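Local coordinates for amino acid ABC transporter, periplasmic amino acid-binding protein (Brucella ovis, PDB 4Z9N), which binds glutathione and probably serves as the periplasmic solute-binding component of an ABC transporter, at residues 52-57 and 287-292; 128-133 and 202-207; 241-246 and 260-265. All coordinates share one frame; numbering follows the deposited sequence.

Contact 1: residues 52-57 and 287-292; sequences VASAIF and KGVGNY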
loop_
_atom_site.group_PDB
_atom_site.type_symbol
_atom_site.label_atom_id
_atom_site.label_comp_id
_atom_site.label_asym_id
_atom_site.label_seq_id
_atom_site.Cartn_x
_atom_site.Cartn_y
_atom_site.Cartn_z
ATOM N N VAL D 52 -15.262 0.233 -10.769
ATOM C CA VAL D 52 -15.473 1.637 -10.457
ATOM C C VAL D 52 -16.808 2.095 -11.030
ATOM O O VAL D 52 -17.567 2.794 -10.361
ATOM C CB VAL D 52 -14.314 2.490 -10.975
ATOM C CG1 VAL D 52 -14.580 3.965 -10.750
ATOM C CG2 VAL D 52 -13.023 2.066 -10.275
ATOM N N ALA D 53 -17.104 1.681 -12.258
ATOM C CA ALA D 53 -18.386 2.015 -12.851
ATOM C C ALA D 53 -19.539 1.442 -12.025
ATOM O O ALA D 53 -20.591 2.086 -11.885
ATOM C CB ALA D 53 -18.451 1.518 -14.289
ATOM N N SER D 54 -19.355 0.245 -11.476
ATOM C CA SER D 54 -20.423 -0.357 -10.671
ATOM C C SER D 54 -20.607 0.397 -9.360
ATOM O O SER D 54 -21.725 0.649 -8.932
ATOM C CB SER D 54 -20.145 -1.835 -10.389
ATOM O OG SER D 54 -19.830 -2.546 -11.570
ATOM N N ALA D 55 -19.496 0.769 -8.733
ATOM C CA ALA D 55 -19.537 1.582 -7.519
ATOM C C ALA D 55 -20.364 2.851 -7.684
ATOM O O ALA D 55 -21.044 3.293 -6.758
ATOM C CB ALA D 55 -18.111 1.945 -7.088
ATOM N N ILE D 56 -20.289 3.444 -8.868
ATOM C CA ILE D 56 -20.875 4.751 -9.108
ATOM C C ILE D 56 -22.277 4.640 -9.661
ATOM O O ILE D 56 -23.185 5.333 -9.200
ATOM C CB ILE D 56 -19.997 5.579 -10.066
ATOM C CG1 ILE D 56 -18.611 5.805 -9.456
ATOM C CG2 ILE D 56 -20.665 6.908 -10.414
ATOM C CD1 ILE D 56 -17.618 6.440 -10.430
ATOM N N PHE D 57 -22.442 3.769 -10.656
ATOM C CA PHE D 57 -23.682 3.703 -11.425
ATOM C C PHE D 57 -24.507 2.451 -11.145
ATOM O O PHE D 57 -25.650 2.366 -11.575
ATOM C CB PHE D 57 -23.374 3.770 -12.931
ATOM C CG PHE D 57 -22.699 5.039 -13.362
ATOM C CD1 PHE D 57 -23.406 6.231 -13.418
ATOM C CD2 PHE D 57 -21.362 5.039 -13.733
ATOM C CE1 PHE D 57 -22.781 7.408 -13.818
ATOM C CE2 PHE D 57 -20.741 6.209 -14.146
ATOM C CZ PHE D 57 -21.446 7.393 -14.185
ATOM N N LYS D 287 -21.744 -7.262 -7.098
ATOM C CA LYS D 287 -22.720 -7.697 -8.090
ATOM C C LYS D 287 -22.204 -7.491 -9.511
ATOM O O LYS D 287 -22.435 -8.324 -10.396
ATOM C CB LYS D 287 -24.042 -6.953 -7.902
ATOM C CG LYS D 287 -24.787 -7.365 -6.643
ATOM C CD LYS D 287 -26.274 -7.351 -6.843
ATOM C CE LYS D 287 -26.984 -7.817 -5.574
ATOM N NZ LYS D 287 -28.366 -7.261 -5.448
ATOM N N GLY D 288 -21.494 -6.385 -9.718
ATOM C CA GLY D 288 -21.011 -6.031 -11.039
ATOM C C GLY D 288 -19.862 -6.879 -11.555
ATOM O O GLY D 288 -19.842 -7.250 -12.731
ATOM N N VAL D 289 -18.900 -7.189 -10.687
ATOM C CA VAL D 289 -17.661 -7.831 -11.135
ATOM C C VAL D 289 -17.175 -8.946 -10.195
ATOM O O VAL D 289 -16.206 -9.636 -10.512
ATOM C CB VAL D 289 -16.536 -6.781 -11.317
ATOM C CG1 VAL D 289 -16.883 -5.786 -12.456
ATOM C CG2 VAL D 289 -16.270 -6.053 -10.006
ATOM N N GLY D 290 -17.839 -9.132 -9.060
ATOM C CA GLY D 290 -17.384 -10.091 -8.064
ATOM C C GLY D 290 -16.231 -9.536 -7.239
ATOM O O GLY D 290 -15.863 -8.371 -7.401
ATOM N N ASN D 291 -15.644 -10.350 -6.359
ATOM C CA ASN D 291 -14.556 -9.835 -5.513
ATOM C C ASN D 291 -13.192 -9.929 -6.215
ATOM O O ASN D 291 -13.096 -10.404 -7.353
ATOM C CB ASN D 291 -14.521 -10.554 -4.141
ATOM C CG ASN D 291 -14.112 -12.031 -4.227
ATOM O OD1 ASN D 291 -13.167 -12.409 -4.924
ATOM N ND2 ASN D 291 -14.812 -12.871 -3.465
ATOM N N TYR D 292 -12.142 -9.488 -5.527
ATOM C CA TYR D 292 -10.797 -9.469 -6.110
ATOM C C TYR D 292 -10.376 -10.842 -6.650
ATOM O O TYR D 292 -9.820 -10.946 -7.736
ATOM C CB TYR D 292 -9.766 -9.004 -5.080
ATOM C CG TYR D 292 -8.370 -8.934 -5.645
ATOM C CD1 TYR D 292 -7.923 -7.791 -6.303
ATOM C CD2 TYR D 292 -7.493 -10.003 -5.525
ATOM C CE1 TYR D 292 -6.640 -7.716 -6.823
ATOM C CE2 TYR D 292 -6.204 -9.940 -6.058
ATOM C CZ TYR D 292 -5.789 -8.796 -6.697
ATOM O OH TYR D 292 -4.506 -8.747 -7.207
#

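Contact 2: residues 128-133 and 202-207; sequences LQLSGA and VILPEI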
loop_
_atom_site.group_PDB
_atom_site.type_symbol
_atom_site.label_atom_id
_atom_site.label_comp_id
_atom_site.label_asym_id
_atom_site.label_seq_id
_atom_site.Cartn_x
_atom_site.Cartn_y
_atom_site.Cartn_z
ATOM N N LEU D 128 20.772 -14.962 -17.294
ATOM C CA LEU D 128 22.198 -14.650 -17.255
ATOM C C LEU D 128 22.941 -15.289 -18.430
ATOM O O LEU D 128 24.142 -15.081 -18.609
ATOM C CB LEU D 128 22.812 -15.088 -15.923
ATOM C CG LEU D 128 22.427 -14.214 -14.719
ATOM C CD1 LEU D 128 23.017 -14.747 -13.408
ATOM C CD2 LEU D 128 22.835 -12.758 -14.947
ATOM N N GLN D 129 22.230 -16.061 -19.243
ATOM C CA GLN D 129 22.856 -16.652 -20.417
ATOM C C GLN D 129 22.486 -15.880 -21.682
ATOM O O GLN D 129 22.692 -16.355 -22.806
ATOM C CB GLN D 129 22.463 -18.118 -20.547
ATOM C CG GLN D 129 22.652 -18.925 -19.273
ATOM C CD GLN D 129 22.030 -20.293 -19.381
ATOM O OE1 GLN D 129 20.880 -20.425 -19.788
ATOM N NE2 GLN D 129 22.785 -21.325 -19.017
ATOM N N LEU D 130 21.975 -14.669 -21.496
ATOM C CA LEU D 130 21.458 -13.885 -22.614
ATOM C C LEU D 130 22.417 -12.821 -23.136
ATOM O O LEU D 130 21.999 -11.945 -23.886
ATOM C CB LEU D 130 20.136 -13.218 -22.223
ATOM C CG LEU D 130 18.967 -14.193 -22.034
ATOM C CD1 LEU D 130 17.715 -13.420 -21.638
ATOM C CD2 LEU D 130 18.730 -15.032 -23.287
ATOM N N SER D 131 23.690 -12.884 -22.750
ATOM C CA SER D 131 24.661 -11.913 -23.249
ATOM C C SER D 131 24.670 -11.926 -24.775
ATOM O O SER D 131 24.764 -12.988 -25.395
ATOM C CB SER D 131 26.066 -12.200 -22.719
ATOM O OG SER D 131 26.970 -11.201 -23.159
ATOM N N GLY D 132 24.528 -10.750 -25.378
ATOM C CA GLY D 132 24.556 -10.645 -26.828
ATOM C C GLY D 132 23.226 -10.854 -27.532
ATOM O O GLY D 132 23.084 -10.512 -28.703
ATOM N N ALA D 133 22.252 -11.429 -26.827
ATOM C CA ALA D 133 20.952 -11.731 -27.428
ATOM C C ALA D 133 20.203 -10.460 -27.831
ATOM O O ALA D 133 20.273 -9.449 -27.129
ATOM C CB ALA D 133 20.103 -12.536 -26.457
ATOM N N VAL D 202 9.230 -20.204 -23.131
ATOM C CA VAL D 202 9.535 -20.378 -21.727
ATOM C C VAL D 202 9.810 -19.027 -21.093
ATOM O O VAL D 202 10.570 -18.235 -21.639
ATOM C CB VAL D 202 10.738 -21.318 -21.541
ATOM C CG1 VAL D 202 11.152 -21.368 -20.071
ATOM C CG2 VAL D 202 10.392 -22.713 -22.037
ATOM N N ILE D 203 9.182 -18.762 -19.954
ATOM C CA ILE D 203 9.531 -17.588 -19.152
ATOM C C ILE D 203 10.648 -18.000 -18.206
ATOM O O ILE D 203 10.484 -18.935 -17.409
ATOM C CB ILE D 203 8.322 -17.044 -18.397
ATOM C CG1 ILE D 203 7.218 -16.637 -19.379
ATOM C CG2 ILE D 203 8.726 -15.894 -17.476
ATOM C CD1 ILE D 203 5.885 -16.302 -18.705
ATOM N N LEU D 204 11.789 -17.328 -18.311
ATOM C CA LEU D 204 12.962 -17.691 -17.530
ATOM C C LEU D 204 12.719 -17.318 -16.072
ATOM O O LEU D 204 11.841 -16.499 -15.783
ATOM C CB LEU D 204 14.225 -17.013 -18.085
ATOM C CG LEU D 204 14.559 -17.388 -19.531
ATOM C CD1 LEU D 204 15.694 -16.564 -20.092
ATOM C CD2 LEU D 204 14.873 -18.872 -19.632
ATOM N N PRO D 205 13.479 -17.931 -15.147
ATOM C CA PRO D 205 13.180 -17.745 -13.724
ATOM C C PRO D 205 13.435 -16.333 -13.193
ATOM O O PRO D 205 12.759 -15.920 -12.252
ATOM C CB PRO D 205 14.124 -18.742 -13.034
ATOM C CG PRO D 205 14.552 -19.693 -14.103
ATOM C CD PRO D 205 14.589 -18.877 -15.349
ATOM N N GLU D 206 14.395 -15.613 -13.765
ATOM C CA GLU D 206 14.827 -14.338 -13.181
ATOM C C GLU D 206 13.755 -13.242 -13.208
ATOM O O GLU D 206 13.088 -13.021 -14.224
ATOM C CB GLU D 206 16.085 -13.828 -13.899
ATOM C CG GLU D 206 17.381 -14.570 -13.538
ATOM C CD GLU D 206 17.534 -15.910 -14.244
ATOM O OE1 GLU D 206 16.711 -16.232 -15.128
ATOM O OE2 GLU D 206 18.499 -16.641 -13.914
ATOM N N ILE D 207 13.609 -12.558 -12.074
ATOM C CA ILE D 207 12.761 -11.373 -11.965
ATOM C C ILE D 207 13.660 -10.218 -11.611
ATOM O O ILE D 207 14.283 -10.243 -10.550
ATOM C CB ILE D 207 11.666 -11.561 -10.918
ATOM C CG1 ILE D 207 10.757 -12.720 -11.330
ATOM C CG2 ILE D 207 10.906 -10.240 -10.683
ATOM C CD1 ILE D 207 9.837 -13.190 -10.246
#

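Contact 3: residues 241-246 and 260-265; sequences YGITQA and KRLLGA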
loop_
_atom_site.group_PDB
_atom_site.type_symbol
_atom_site.label_atom_id
_atom_site.label_comp_id
_atom_site.label_asym_id
_atom_site.label_seq_id
_atom_site.Cartn_x
_atom_site.Cartn_y
_atom_site.Cartn_z
ATOM N N TYR D 241 -13.592 -11.603 3.287
ATOM C CA TYR D 241 -14.770 -11.968 4.064
ATOM C C TYR D 241 -15.654 -13.007 3.358
ATOM O O TYR D 241 -16.733 -13.322 3.839
ATOM C CB TYR D 241 -15.606 -10.726 4.396
ATOM C CG TYR D 241 -14.904 -9.638 5.199
ATOM C CD1 TYR D 241 -13.764 -9.903 5.941
ATOM C CD2 TYR D 241 -15.404 -8.342 5.221
ATOM C CE1 TYR D 241 -13.141 -8.898 6.684
ATOM C CE2 TYR D 241 -14.790 -7.340 5.957
ATOM C CZ TYR D 241 -13.658 -7.622 6.686
ATOM O OH TYR D 241 -13.046 -6.617 7.415
ATOM N N GLY D 242 -15.186 -13.558 2.244
ATOM C CA GLY D 242 -15.920 -14.603 1.543
ATOM C C GLY D 242 -17.195 -14.127 0.861
ATOM O O GLY D 242 -18.147 -14.904 0.685
ATOM N N ILE D 243 -17.208 -12.848 0.479
ATOM C CA ILE D 243 -18.338 -12.253 -0.220
ATOM C C ILE D 243 -18.071 -12.307 -1.711
ATOM O O ILE D 243 -17.062 -11.773 -2.195
ATOM C CB ILE D 243 -18.600 -10.803 0.232
ATOM C CG1 ILE D 243 -18.834 -10.756 1.735
ATOM C CG2 ILE D 243 -19.838 -10.237 -0.494
ATOM C CD1 ILE D 243 -18.663 -9.377 2.314
ATOM N N THR D 244 -18.980 -12.948 -2.431
ATOM C CA THR D 244 -18.804 -13.207 -3.851
ATOM C C THR D 244 -19.960 -12.624 -4.652
ATOM O O THR D 244 -20.984 -12.225 -4.091
ATOM C CB THR D 244 -18.706 -14.720 -4.134
ATOM O OG1 THR D 244 -19.949 -15.349 -3.800
ATOM C CG2 THR D 244 -17.596 -15.350 -3.302
ATOM N N GLN D 245 -19.801 -12.589 -5.969
ATOM C CA GLN D 245 -20.866 -12.130 -6.854
ATOM C C GLN D 245 -22.147 -12.923 -6.615
ATOM O O GLN D 245 -23.248 -12.365 -6.617
ATOM C CB GLN D 245 -20.429 -12.259 -8.311
ATOM C CG GLN D 245 -21.386 -11.656 -9.327
ATOM C CD GLN D 245 -20.814 -11.689 -10.733
ATOM O OE1 GLN D 245 -20.255 -12.701 -11.160
ATOM N NE2 GLN D 245 -20.942 -10.579 -11.459
ATOM N N ALA D 246 -21.992 -14.223 -6.392
ATOM C CA ALA D 246 -23.141 -15.114 -6.254
ATOM C C ALA D 246 -23.836 -14.990 -4.903
ATOM O O ALA D 246 -25.047 -15.214 -4.805
ATOM C CB ALA D 246 -22.711 -16.554 -6.490
ATOM N N LYS D 260 -21.783 -6.624 7.645
ATOM C CA LYS D 260 -22.941 -5.738 7.659
ATOM C C LYS D 260 -22.515 -4.306 7.319
ATOM O O LYS D 260 -23.173 -3.612 6.535
ATOM C CB LYS D 260 -23.628 -5.787 9.025
ATOM C CG LYS D 260 -24.844 -4.877 9.141
ATOM C CD LYS D 260 -25.473 -4.932 10.530
ATOM C CE LYS D 260 -25.986 -6.315 10.850
ATOM N NZ LYS D 260 -26.819 -6.309 12.086
ATOM N N ARG D 261 -21.401 -3.877 7.909
ATOM C CA ARG D 261 -20.886 -2.532 7.696
ATOM C C ARG D 261 -20.360 -2.391 6.267
ATOM O O ARG D 261 -20.655 -1.407 5.581
ATOM C CB ARG D 261 -19.793 -2.211 8.730
ATOM C CG ARG D 261 -19.215 -0.800 8.618
ATOM C CD ARG D 261 -18.307 -0.444 9.796
ATOM N NE ARG D 261 -17.163 -1.353 9.894
ATOM C CZ ARG D 261 -17.027 -2.285 10.837
ATOM N NH1 ARG D 261 -17.952 -2.412 11.784
ATOM N NH2 ARG D 261 -15.955 -3.073 10.847
ATOM N N LEU D 262 -19.601 -3.384 5.809
ATOM C CA LEU D 262 -19.070 -3.373 4.440
ATOM C C LEU D 262 -20.193 -3.276 3.409
ATOM O O LEU D 262 -20.104 -2.508 2.460
ATOM C CB LEU D 262 -18.240 -4.632 4.162
ATOM C CG LEU D 262 -17.607 -4.706 2.770
ATOM C CD1 LEU D 262 -16.547 -3.603 2.591
ATOM C CD2 LEU D 262 -17.030 -6.092 2.478
ATOM N N LEU D 263 -21.259 -4.044 3.606
ATOM C CA LEU D 263 -22.305 -4.119 2.584
ATOM C C LEU D 263 -23.408 -3.071 2.770
ATOM O O LEU D 263 -24.425 -3.110 2.078
ATOM C CB LEU D 263 -22.910 -5.525 2.552
ATOM C CG LEU D 263 -21.856 -6.576 2.198
ATOM C CD1 LEU D 263 -22.470 -7.955 2.106
ATOM C CD2 LEU D 263 -21.152 -6.217 0.884
ATOM N N GLY D 264 -23.193 -2.126 3.681
ATOM C CA GLY D 264 -24.120 -1.024 3.876
ATOM C C GLY D 264 -25.422 -1.396 4.560
ATOM O O GLY D 264 -26.437 -0.711 4.395
ATOM N N ALA D 265 -25.398 -2.475 5.337
ATOM C CA ALA D 265 -26.605 -2.958 6.003
ATOM C C ALA D 265 -26.714 -2.457 7.435
ATOM O O ALA D 265 -27.712 -2.699 8.102
ATOM C CB ALA D 265 -26.655 -4.482 5.982
#

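Contact 1: residues 52-57 and 287-292
Ser54 carries this contact from the helix 44-57 side, meeting Gly288 and Val289 late in helix 281-289. Its CB points toward the other helix and its hydroxyl does the touching: OG lies 3.7 Å from Gly288 CA. The backbones come close here, with the CA atoms of Ser54 and Gly288 5.7 Å apart. Gly288, having no side chain, leaves its CA directly against the serine oxygen. Val289 adds a looser touch, its CG1 standing 4.5 Å from Ser54 OG, while the same valine side chain rests on Arg50 and Ala51, one turn back along helix 44-57.

The serine torsion explains the fit. OG sits beside its own backbone N (chi1 -50°), from where it hydrogen-bonds Arg50 O in the preceding turn. One step on, Ala55 turns to Thr231 of helix 222-240. Ile56 packs on helix 11-18, and its CG2 also lies over the centre of the Phe57 ring, 3.7 Å above the plane. Across the interface, Gly290 takes positive phi and leads the chain off the helix into Asn291, which caps the next one.

Only 70 Å² is buried, and the two segments share no polar bond. The serine's bond is spent on its own helix, so the hydroxyl can be buried against a glycine CA without asking the partner for a donor or acceptor. A small hydroxyl set against a glycine thus lets helix 281-289 lie close to helix 44-57 through van der Waals contact alone.

Contact 2: residues 128-133 and 202-207
In the lobe of this periplasmic binding protein that carries the mixed sheet, the connection from strand 101-117 to strand 134-138 passes the chain that follows from strand 201-203, and Leu130 meets Leu204 there. The two leucines reach toward each other tip to tip, Leu130 CD1 lying 4.0 Å from Leu204 CD1. Each side chain leaves its backbone in the same way, with CG opposite the carbonyl carbon (chi1 -69° for Leu130 and -61° for Leu204) and a nearly extended second torsion, which brings one terminal methyl of each up to the other. Both are buried, and strand 101-117 serves as their common floor: Leu130 rests on Phe114 and Leu204 on Ile116.

A second, more polar approach pairs Leu128 with Glu206. Their CA atoms are 8.4 Å apart, and the carboxylate bends toward the loop, but Glu206 OE2 stops 4.4 Å from Leu128 N, too far for a bond. Instead the carboxylate is held just before the segment, OE2 by Ser126 OG and OE1 by Ala127 N. Ser126 OG is also bonded to Leu128 N, so this hydroxyl links the glutamate to the start of the loop segment, while Tyr150 of helix 142-153 packs against both Leu128 and Glu206.

After Leu130 the chain makes a type II turn, closed by Ala133 N to Leu130 O at 3.0 Å, with Gly132 in the positive-phi position.

The contact thus has two unlike halves, a buried methyl-to-methyl touch and a carboxylate that grips the loop through a serine and a backbone N-H. Those bonds would probably favour the ionised form of Glu206.

Contact 3: residues 241-246 and 260-265
Leu262, the last residue of helix 257-262, and Leu263 just after it meet Tyr241 and Ile243 in a wholly apolar contact. Just before them, Arg261 spends its guanidinium on other partners: NH2 forms a salt bridge with Asp258, and NH1 another with Asp149 of the second subunit.

Leu262 has CG opposite its backbone N (chi1 -178°), which brings CD2 against two partners. It lies 3.7 Å from Ile243 CD1, the two side chains sliding past each other in opposite directions, and 3.9 Å from Tyr241 CD2, with the leucine at an oblique angle to the ring. Leu263, its first torsion placing CG beside the backbone N instead, meets Ile243 tip to tip, CD1 to CD1 at 4.1 Å. One isoleucine methyl therefore touches two consecutive leucines.

Gly264, at positive phi, ends the helix in a Schellman motif: Ala265 N reaches Lys260 O at 2.8 Å, and Gly264 N reaches Arg261 O at 3.3 Å. Gly242 does the same for helix 222-240; Tyr241 and Ile243 stand on either side of it in sequence, and the two leucines come just before Gly264.

Around this core, Ile243 and Leu263 both lie on Val248 and Met251 of helix 248-251, and both leucines pack on Val282 of helix 281-289. The contact thus joins the ends of helices 222-240 and 257-262, with helices 248-251 and 281-289 packing against the same side chains.

Overall arrangement
From the N terminus, residues 52-57 on helix 44-57 come first, and they find their partner only 230 residues later, at 287-292. Contact 1 thus ties this early helix to helix 281-289, near the C-terminal part. Contacts 2 and 3 both fall within that long excursion and follow one another without crossing. Contact 2 closes first, joining 128-133 to 202-207 in the mixed-sheet lobe, on the opposite side of the chain's centre from the others. Contact 3 then closes a short loop between two helix ends. Contacts 1 and 3 touch: Asn291 ND2 lies 2.8 Å from Ile243 O, a probable hydrogen bond. Contact 2 stands apart, its nearest atoms about 15 Å from contact 1.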